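Long-range contacts in IPT/TIG domain-containing protein BACOVA_02650 (Bacteroides ovatus, PDB 5E7G), which binds polysaccharide at the cell surface and probably captures xyloglucan before its transport into the periplasm for degradation: residues P4-I9 and A92-H97; P101-T106 and S186-E191; G125-V130 and L179-Y184. All blocks are in the same frame, centred on the assembly; numbering follows the deposited sequence.

How the contacts relate
All three contacts are formed within the N-terminal, IPT/TIG-bearing part of the chain. Contacts 1 and 2 are alike in build: each lays the outermost strand of one sheet beside the outermost strand of another, near parallel, with no hydrogen bond across. Contact 1 is a surface contact far from the chain centre, while contacts 2 and 3 are partly buried, their centres about 7 Å apart. These two share a sheet, in which strands 178-183 and 187-193 are neighbours. Contact 3 differs in chemistry, adding backbone polar contacts and a cysteine to its apolar packing. Contact 1 meets contact 3 where H97 stacks on Y184 and bonds weakly to E129.

Contact 1. Residues P4-I9 and A92-H97; sequences PVIHYI and AAYNMH
With CG anti to the backbone N (chi1 -175°), Y94 carries its ring across to strand 5-9, where I6 and I9 receive it. Both isoleucines place CG1 anti to the carbonyl carbon, yet they touch the tyrosine with different branches. I6 uses CG2, which lies 3.5 Å from Y94 CB and also reaches CG. I9 uses the end of its long branch: its CD1 comes within 3.5 Å of Y94 CD2, the two side chains lying alongside and running opposite ways. I9 CD1 also meets M96 SD at 3.9 Å, the methionine roughly perpendicular to it. The ring's far end lies by the backbone of H7 and Y8, with Y94 OH 3.8 Å from Y8 CA. Here H7 and Y8 pair together opposite the single residue V33, a classic beta bulge in strand 5-9. The strands run at 23° to each other but are not hydrogen-bonded: each edges a different sheet, V5 pairing with E35 and Y94 with I83, in a beta sandwich consistent with the immunoglobulin-like IPT/TIG fold. Were Y94 an alanine, CB could still meet I6, but I9 CD1 would probably lose its ring partner and a gap would open beside the backbone of H7 and Y8. At the other end, A92 CB packs 3.6 Å from P4 O and 4.2 Å from P4 CB.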
loop_
_atom_site.group_PDB
_atom_site.type_symbol
_atom_site.label_atom_id
_atom_site.label_comp_id
_atom_site.label_asym_id
_atom_site.label_seq_id
_atom_site.Cartn_x
_atom_site.Cartn_y
_atom_site.Cartn_z
ATOM N N PRO A 4 -26.748 -16.072 56.552
ATOM C CA PRO A 4 -26.922 -16.445 55.144
ATOM C C PRO A 4 -25.647 -17.041 54.559
ATOM O O PRO A 4 -24.551 -16.718 55.014
ATOM C CB PRO A 4 -27.278 -15.116 54.468
ATOM C CG PRO A 4 -26.692 -14.079 55.340
ATOM C CD PRO A 4 -26.783 -14.611 56.739
ATOM N N VAL A 5 -25.800 -17.909 53.567
ATOM C CA VAL A 5 -24.672 -18.624 52.985
ATOM C C VAL A 5 -24.889 -18.794 51.488
ATOM O O VAL A 5 -26.029 -18.848 51.029
ATOM C CB VAL A 5 -24.485 -20.007 53.655
ATOM C CG1 VAL A 5 -23.427 -20.846 52.935
ATOM C CG2 VAL A 5 -24.115 -19.836 55.123
ATOM N N ILE A 6 -23.792 -18.858 50.739
ATOM C CA ILE A 6 -23.833 -19.126 49.302
ATOM C C ILE A 6 -22.958 -20.334 49.008
ATOM O O ILE A 6 -21.769 -20.330 49.321
ATOM C CB ILE A 6 -23.346 -17.916 48.466
ATOM C CG1 ILE A 6 -24.269 -16.714 48.678
ATOM C CG2 ILE A 6 -23.277 -18.271 46.974
ATOM C CD1 ILE A 6 -23.715 -15.432 48.133
ATOM N N HIS A 7 -23.550 -21.357 48.399
ATOM C CA HIS A 7 -22.843 -22.605 48.127
ATOM C C HIS A 7 -22.222 -22.610 46.732
ATOM O O HIS A 7 -21.113 -23.105 46.540
ATOM C CB HIS A 7 -23.790 -23.798 48.300
ATOM C CG HIS A 7 -24.109 -24.113 49.731
ATOM N ND1 HIS A 7 -25.399 -24.245 50.199
ATOM C CD2 HIS A 7 -23.301 -24.316 50.799
ATOM C CE1 HIS A 7 -25.373 -24.515 51.492
ATOM N NE2 HIS A 7 -24.111 -24.564 51.880
ATOM N N TYR A 8 -22.933 -22.052 45.757
ATOM C CA TYR A 8 -22.443 -22.018 44.381
ATOM C C TYR A 8 -23.337 -21.131 43.512
ATOM O O TYR A 8 -24.369 -20.634 43.972
ATOM C CB TYR A 8 -22.375 -23.439 43.793
ATOM C CG TYR A 8 -23.727 -24.069 43.505
ATOM C CD1 TYR A 8 -24.297 -23.982 42.242
ATOM C CD2 TYR A 8 -24.427 -24.758 44.493
ATOM C CE1 TYR A 8 -25.531 -24.557 41.965
ATOM C CE2 TYR A 8 -25.665 -25.337 44.228
ATOM C CZ TYR A 8 -26.209 -25.233 42.962
ATOM O OH TYR A 8 -27.436 -25.802 42.679
ATOM N N ILE A 9 -22.938 -20.944 42.256
ATOM C CA ILE A 9 -23.715 -20.149 41.312
ATOM C C ILE A 9 -23.873 -20.877 39.979
ATOM O O ILE A 9 -22.890 -21.315 39.382
ATOM C CB ILE A 9 -23.061 -18.773 41.080
ATOM C CG1 ILE A 9 -23.102 -17.961 42.377
ATOM C CG2 ILE A 9 -23.778 -18.008 39.963
ATOM C CD1 ILE A 9 -22.335 -16.670 42.324
ATOM N N ALA A 92 -23.449 -12.291 53.215
ATOM C CA ALA A 92 -22.786 -13.422 52.579
ATOM C C ALA A 92 -22.113 -12.973 51.287
ATOM O O ALA A 92 -22.602 -12.070 50.608
ATOM C CB ALA A 92 -23.785 -14.536 52.301
ATOM N N ALA A 93 -20.990 -13.604 50.955
ATOM C CA ALA A 93 -20.228 -13.250 49.761
ATOM C C ALA A 93 -19.669 -14.489 49.089
ATOM O O ALA A 93 -19.287 -15.448 49.755
ATOM C CB ALA A 93 -19.096 -12.296 50.112
ATOM N N TYR A 94 -19.610 -14.454 47.764
ATOM C CA TYR A 94 -19.095 -15.570 46.986
ATOM C C TYR A 94 -18.349 -15.026 45.773
ATOM O O TYR A 94 -18.853 -14.150 45.071
ATOM C CB TYR A 94 -20.245 -16.488 46.567
ATOM C CG TYR A 94 -19.824 -17.754 45.860
ATOM C CD1 TYR A 94 -19.360 -18.852 46.573
ATOM C CD2 TYR A 94 -19.913 -17.862 44.479
ATOM C CE1 TYR A 94 -18.986 -20.016 45.928
ATOM C CE2 TYR A 94 -19.542 -19.023 43.826
ATOM C CZ TYR A 94 -19.081 -20.095 44.553
ATOM O OH TYR A 94 -18.713 -21.248 43.897
ATOM N N ASN A 95 -17.143 -15.528 45.535
ATOM C CA ASN A 95 -16.331 -15.021 44.432
ATOM C C ASN A 95 -16.847 -15.474 43.083
ATOM O O ASN A 95 -17.210 -16.633 42.900
ATOM C CB ASN A 95 -14.879 -15.451 44.594
ATOM C CG ASN A 95 -14.209 -14.788 45.772
ATOM O OD1 ASN A 95 -14.752 -13.854 46.364
ATOM N ND2 ASN A 95 -13.021 -15.259 46.119
ATOM N N MET A 96 -16.883 -14.536 42.142
ATOM C CA MET A 96 -17.296 -14.829 40.775
ATOM C C MET A 96 -16.667 -13.800 39.842
ATOM O O MET A 96 -16.449 -12.650 40.232
ATOM C CB MET A 96 -18.823 -14.828 40.639
ATOM C CG MET A 96 -19.448 -13.446 40.591
ATOM S SD MET A 96 -21.236 -13.450 40.338
ATOM C CE MET A 96 -21.373 -14.335 38.795
ATOM N N HIS A 97 -16.385 -14.214 38.611
ATOM C CA HIS A 97 -15.638 -13.389 37.672
ATOM C C HIS A 97 -16.493 -12.970 36.487
ATOM O O HIS A 97 -16.821 -13.790 35.630
ATOM C CB HIS A 97 -14.406 -14.146 37.180
ATOM C CG HIS A 97 -13.454 -13.300 36.400
ATOM N ND1 HIS A 97 -13.709 -12.886 35.113
ATOM C CD2 HIS A 97 -12.248 -12.783 36.730
ATOM C CE1 HIS A 97 -12.700 -12.155 34.679
ATOM N NE2 HIS A 97 -11.799 -12.077 35.641
#

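Contact 2. Residues P101-T106 and S186-E191; sequences PAPYIT and SSAVTE
I105 reaches strand 187-191 with both branches, meeting A188 and T190. Its CG1 stands anti to the carbonyl carbon (chi1 -60°) and its chain is extended beyond, which carries CD1 to 3.6 Å from A188 O, while CG1 itself touches A188 CB at 3.7 Å. The other branch, CG2, meets both CB and CG2 of T190, the methyl-to-methyl distance from I105 CG2 to T190 CG2 being 3.7 Å. T190 can offer that methyl because its OG1 is anti to the backbone N (chi1 -167°), leaving CG2 between the backbone N and the carbonyl carbon; the two side chains stand nearly square to each other. The strands themselves run near parallel, 23° apart, without a hydrogen bond between them. They border two different sheets, Y104 pairing with G125 in one and A188 with V181 in the other, as in the immunoglobulin-like beta sandwich of an IPT/TIG domain. The small A188 is consistent with the close approach here, where Y104 CA lies 3.9 Å from A188 CB. That methyl also lies 3.7 Å from P103 O and 4.1 Å from P103 CB. Before the strands begin, the hydroxyl oxygen of S186 is set against carbon, OG lying 3.3 Å from P103 CD and 3.4 Å from A102 CB. P103 CG also lies near S186 O, while elsewhere the proline side chain packs on F127 and C183.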
loop_
_atom_site.group_PDB
_atom_site.type_symbol
_atom_site.label_atom_id
_atom_site.label_comp_id
_atom_site.label_asym_id
_atom_site.label_seq_id
_atom_site.Cartn_x
_atom_site.Cartn_y
_atom_site.Cartn_z
ATOM N N PRO A 101 -14.465 -7.972 27.799
ATOM C CA PRO A 101 -14.462 -8.283 26.364
ATOM C C PRO A 101 -13.111 -8.834 25.891
ATOM O O PRO A 101 -12.068 -8.507 26.465
ATOM C CB PRO A 101 -14.759 -6.928 25.702
ATOM C CG PRO A 101 -15.280 -6.044 26.798
ATOM C CD PRO A 101 -14.649 -6.533 28.057
ATOM N N ALA A 102 -13.138 -9.654 24.848
ATOM C CA ALA A 102 -11.928 -10.299 24.347
ATOM C C ALA A 102 -10.955 -9.280 23.743
ATOM O O ALA A 102 -11.379 -8.326 23.092
ATOM C CB ALA A 102 -12.286 -11.344 23.314
ATOM N N PRO A 103 -9.645 -9.487 23.948
ATOM C CA PRO A 103 -8.642 -8.586 23.374
ATOM C C PRO A 103 -8.514 -8.749 21.865
ATOM O O PRO A 103 -8.827 -9.816 21.341
ATOM C CB PRO A 103 -7.357 -9.016 24.074
ATOM C CG PRO A 103 -7.557 -10.466 24.326
ATOM C CD PRO A 103 -9.015 -10.614 24.659
ATOM N N TYR A 104 -8.070 -7.699 21.183
ATOM C CA TYR A 104 -7.738 -7.788 19.768
ATOM C C TYR A 104 -6.497 -6.956 19.522
ATOM O O TYR A 104 -6.203 -6.032 20.282
ATOM C CB TYR A 104 -8.894 -7.312 18.881
ATOM C CG TYR A 104 -9.198 -5.831 18.992
ATOM C CD1 TYR A 104 -8.548 -4.906 18.185
ATOM C CD2 TYR A 104 -10.144 -5.362 19.896
ATOM C CE1 TYR A 104 -8.824 -3.550 18.282
ATOM C CE2 TYR A 104 -10.427 -4.014 20.000
ATOM C CZ TYR A 104 -9.763 -3.109 19.194
ATOM O OH TYR A 104 -10.043 -1.761 19.300
ATOM N N ILE A 105 -5.761 -7.309 18.470
ATOM C CA ILE A 105 -4.578 -6.563 18.057
ATOM C C ILE A 105 -4.778 -6.029 16.649
ATOM O O ILE A 105 -5.083 -6.779 15.721
ATOM C CB ILE A 105 -3.297 -7.423 18.102
ATOM C CG1 ILE A 105 -3.057 -7.940 19.524
ATOM C CG2 ILE A 105 -2.091 -6.613 17.621
ATOM C CD1 ILE A 105 -2.009 -9.027 19.605
ATOM N N THR A 106 -4.604 -4.721 16.509
ATOM C CA THR A 106 -4.705 -4.063 15.219
ATOM C C THR A 106 -3.393 -4.201 14.457
ATOM O O THR A 106 -3.356 -4.745 13.354
ATOM C CB THR A 106 -5.052 -2.578 15.387
ATOM O OG1 THR A 106 -6.269 -2.464 16.129
ATOM C CG2 THR A 106 -5.218 -1.904 14.042
ATOM N N SER A 186 -9.346 -14.412 26.836
ATOM C CA SER A 186 -8.836 -15.127 25.668
ATOM C C SER A 186 -7.490 -14.523 25.251
ATOM O O SER A 186 -6.916 -13.712 25.974
ATOM C CB SER A 186 -9.833 -15.063 24.505
ATOM O OG SER A 186 -10.060 -13.723 24.109
ATOM N N SER A 187 -6.998 -14.917 24.081
ATOM C CA SER A 187 -5.719 -14.429 23.578
ATOM C C SER A 187 -5.878 -13.763 22.221
ATOM O O SER A 187 -6.743 -14.143 21.434
ATOM C CB SER A 187 -4.727 -15.579 23.480
ATOM O OG SER A 187 -4.635 -16.248 24.722
ATOM N N ALA A 188 -5.043 -12.764 21.956
ATOM C CA ALA A 188 -5.048 -12.079 20.667
ATOM C C ALA A 188 -3.731 -12.334 19.943
ATOM O O ALA A 188 -2.679 -12.429 20.577
ATOM C CB ALA A 188 -5.278 -10.594 20.849
ATOM N N VAL A 189 -3.801 -12.440 18.620
ATOM C CA VAL A 189 -2.658 -12.827 17.802
ATOM C C VAL A 189 -2.489 -11.884 16.620
ATOM O O VAL A 189 -3.468 -11.421 16.037
ATOM C CB VAL A 189 -2.816 -14.272 17.273
ATOM C CG1 VAL A 189 -1.562 -14.713 16.520
ATOM C CG2 VAL A 189 -3.104 -15.229 18.420
ATOM N N THR A 190 -1.236 -11.598 16.281
ATOM C CA THR A 190 -0.917 -10.828 15.086
ATOM C C THR A 190 0.414 -11.309 14.530
ATOM O O THR A 190 1.205 -11.909 15.254
ATOM C CB THR A 190 -0.851 -9.315 15.375
ATOM O OG1 THR A 190 -0.834 -8.590 14.139
ATOM C CG2 THR A 190 0.391 -8.959 16.216
ATOM N N GLU A 191 0.658 -11.056 13.248
ATOM C CA GLU A 191 1.920 -11.446 12.633
ATOM C C GLU A 191 3.048 -10.599 13.185
ATOM O O GLU A 191 2.865 -9.409 13.426
ATOM C CB GLU A 191 1.865 -11.299 11.115
ATOM C CG GLU A 191 1.037 -12.367 10.424
ATOM C CD GLU A 191 1.224 -12.382 8.917
ATOM O OE1 GLU A 191 2.136 -11.691 8.410
ATOM O OE2 GLU A 191 0.451 -13.093 8.240
#

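Contact 3. Residues G125-V130 and L179-Y184; sequences GNFYEV and LVVECY
The side chain of C183 lies against Y128 and V130, and each of its atoms finds a neighbour there. CB lies 3.5 Å from Y128 O and also approaches E129 O. With SG anti to the carbonyl carbon (chi1 -66°), the sulfur continues to a point 3.2 Å from Y128 O and 4.0 Å from V130 CG2. The sulfur thus has both a backbone carbonyl oxygen and a methyl group as neighbours. The adjoining backbone meets a second carbonyl: E129 O accepts a weak, bent hydrogen bond from Y184 N at 3.3 Å (138° at the hydrogen) and a CA-H...O contact from C183 CA at 3.5 Å.

Between the two sheets the contact is mainly apolar. V181 CG1 touches F127 CD1 at 4.1 Å, the two side chains crossing at about a right angle, and meets V130 CG2 as well; F127 occupies the centre of an inverse gamma turn. Beyond C183, E129 runs extended beside Y184, bringing OE2 to 3.6 Å from Y184 CB, with the carboxylate and ring planes 43° apart. The polar ends of this pair are engaged elsewhere: E129 OE1 is weakly hydrogen-bonded to H97 NE2, and Y184 OH is hydrogen-bonded to D23 OD1.

In the IPT/TIG sandwich, residues 125-130 form the link between strands 119-125 and 130-136, which belong to opposing sheets. Strand 178-183 lies between 130-136 and 187-193, and F127, V130 and V181 all pack against I165 of strand 164-168 in the facing sheet.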
loop_
_atom_site.group_PDB
_atom_site.type_symbol
_atom_site.label_atom_id
_atom_site.label_comp_id
_atom_site.label_asym_id
_atom_site.label_seq_id
_atom_site.Cartn_x
_atom_site.Cartn_y
_atom_site.Cartn_z
ATOM N N GLY A 125 -7.091 -3.278 21.408
ATOM C CA GLY A 125 -8.129 -2.924 22.357
ATOM C C GLY A 125 -8.487 -4.045 23.319
ATOM O O GLY A 125 -8.182 -5.218 23.082
ATOM N N ASN A 126 -9.149 -3.666 24.408
ATOM C CA ASN A 126 -9.564 -4.606 25.440
ATOM C C ASN A 126 -8.379 -5.396 25.996
ATOM O O ASN A 126 -8.488 -6.597 26.242
ATOM C CB ASN A 126 -10.630 -5.566 24.899
ATOM C CG ASN A 126 -11.802 -4.843 24.251
ATOM O OD1 ASN A 126 -12.075 -3.674 24.532
ATOM N ND2 ASN A 126 -12.503 -5.545 23.374
ATOM N N PHE A 127 -7.250 -4.726 26.204
ATOM C CA PHE A 127 -6.091 -5.375 26.808
ATOM C C PHE A 127 -6.256 -5.457 28.323
ATOM O O PHE A 127 -5.363 -5.080 29.079
ATOM C CB PHE A 127 -4.799 -4.632 26.448
ATOM C CG PHE A 127 -4.428 -4.717 24.996
ATOM C CD1 PHE A 127 -4.669 -5.869 24.266
ATOM C CD2 PHE A 127 -3.839 -3.642 24.361
ATOM C CE1 PHE A 127 -4.326 -5.944 22.937
ATOM C CE2 PHE A 127 -3.496 -3.715 23.027
ATOM C CZ PHE A 127 -3.739 -4.865 22.319
ATOM N N TYR A 128 -7.408 -5.957 28.753
ATOM C CA TYR A 128 -7.692 -6.150 30.166
ATOM C C TYR A 128 -7.059 -7.443 30.647
ATOM O O TYR A 128 -7.048 -8.438 29.921
ATOM C CB TYR A 128 -9.208 -6.203 30.415
ATOM C CG TYR A 128 -9.987 -5.024 29.869
ATOM C CD1 TYR A 128 -9.822 -3.753 30.402
ATOM C CD2 TYR A 128 -10.908 -5.189 28.841
ATOM C CE1 TYR A 128 -10.535 -2.675 29.917
ATOM C CE2 TYR A 128 -11.633 -4.110 28.349
ATOM C CZ TYR A 128 -11.439 -2.859 28.895
ATOM O OH TYR A 128 -12.145 -1.782 28.417
ATOM N N GLU A 129 -6.534 -7.431 31.866
ATOM C CA GLU A 129 -6.148 -8.671 32.532
ATOM C C GLU A 129 -5.078 -9.438 31.750
ATOM O O GLU A 129 -5.100 -10.667 31.686
ATOM C CB GLU A 129 -7.391 -9.550 32.739
ATOM C CG GLU A 129 -8.531 -8.825 33.467
ATOM C CD GLU A 129 -9.862 -9.555 33.393
ATOM O OE1 GLU A 129 -10.573 -9.600 34.419
ATOM O OE2 GLU A 129 -10.206 -10.066 32.309
ATOM N N VAL A 130 -4.148 -8.700 31.151
ATOM C CA VAL A 130 -3.016 -9.302 30.452
ATOM C C VAL A 130 -2.230 -10.205 31.400
ATOM O O VAL A 130 -1.706 -9.750 32.415
ATOM C CB VAL A 130 -2.077 -8.219 29.866
ATOM C CG1 VAL A 130 -0.835 -8.845 29.229
ATOM C CG2 VAL A 130 -2.825 -7.370 28.850
ATOM N N LEU A 179 3.051 -12.534 17.345
ATOM C CA LEU A 179 3.052 -11.963 18.682
ATOM C C LEU A 179 1.689 -12.262 19.293
ATOM O O LEU A 179 0.661 -12.111 18.630
ATOM C CB LEU A 179 3.331 -10.463 18.644
ATOM C CG LEU A 179 3.342 -9.741 19.993
ATOM C CD1 LEU A 179 4.310 -8.569 19.949
ATOM C CD2 LEU A 179 1.946 -9.253 20.373
ATOM N N VAL A 180 1.689 -12.703 20.545
ATOM C CA VAL A 180 0.464 -13.088 21.233
ATOM C C VAL A 180 0.303 -12.305 22.531
ATOM O O VAL A 180 1.239 -12.207 23.324
ATOM C CB VAL A 180 0.439 -14.592 21.551
ATOM C CG1 VAL A 180 -0.830 -14.961 22.319
ATOM C CG2 VAL A 180 0.531 -15.401 20.272
ATOM N N VAL A 181 -0.891 -11.752 22.727
ATOM C CA VAL A 181 -1.267 -11.129 23.987
ATOM C C VAL A 181 -2.251 -12.058 24.671
ATOM O O VAL A 181 -3.352 -12.291 24.173
ATOM C CB VAL A 181 -1.884 -9.732 23.788
ATOM C CG1 VAL A 181 -2.417 -9.171 25.110
ATOM C CG2 VAL A 181 -0.852 -8.787 23.193
ATOM N N GLU A 182 -1.831 -12.598 25.809
ATOM C CA GLU A 182 -2.608 -13.585 26.544
ATOM C C GLU A 182 -3.383 -12.920 27.680
ATOM O O GLU A 182 -2.786 -12.417 28.635
ATOM C CB GLU A 182 -1.677 -14.669 27.085
ATOM C CG GLU A 182 -2.330 -16.003 27.344
ATOM C CD GLU A 182 -1.308 -17.115 27.475
ATOM O OE1 GLU A 182 -1.383 -18.090 26.695
ATOM O OE2 GLU A 182 -0.422 -17.009 28.349
ATOM N N CYS A 183 -4.708 -12.910 27.562
ATOM C CA CYS A 183 -5.576 -12.321 28.582
ATOM C C CYS A 183 -6.424 -13.394 29.252
ATOM O O CYS A 183 -6.484 -14.531 28.783
ATOM C CB CYS A 183 -6.474 -11.243 27.972
ATOM S SG CYS A 183 -5.585 -9.798 27.359
ATOM N N TYR A 184 -7.069 -13.023 30.354
ATOM C CA TYR A 184 -7.947 -13.927 31.092
ATOM C C TYR A 184 -9.068 -14.451 30.200
ATOM O O TYR A 184 -9.332 -15.653 30.165
ATOM C CB TYR A 184 -8.532 -13.207 32.311
ATOM C CG TYR A 184 -9.377 -14.069 33.227
ATOM C CD1 TYR A 184 -10.685 -14.399 32.895
ATOM C CD2 TYR A 184 -8.873 -14.525 34.439
ATOM C CE1 TYR A 184 -11.464 -15.178 33.732
ATOM C CE2 TYR A 184 -9.644 -15.302 35.286
ATOM C CZ TYR A 184 -10.940 -15.626 34.925
ATOM O OH TYR A 184 -11.714 -16.399 35.761
#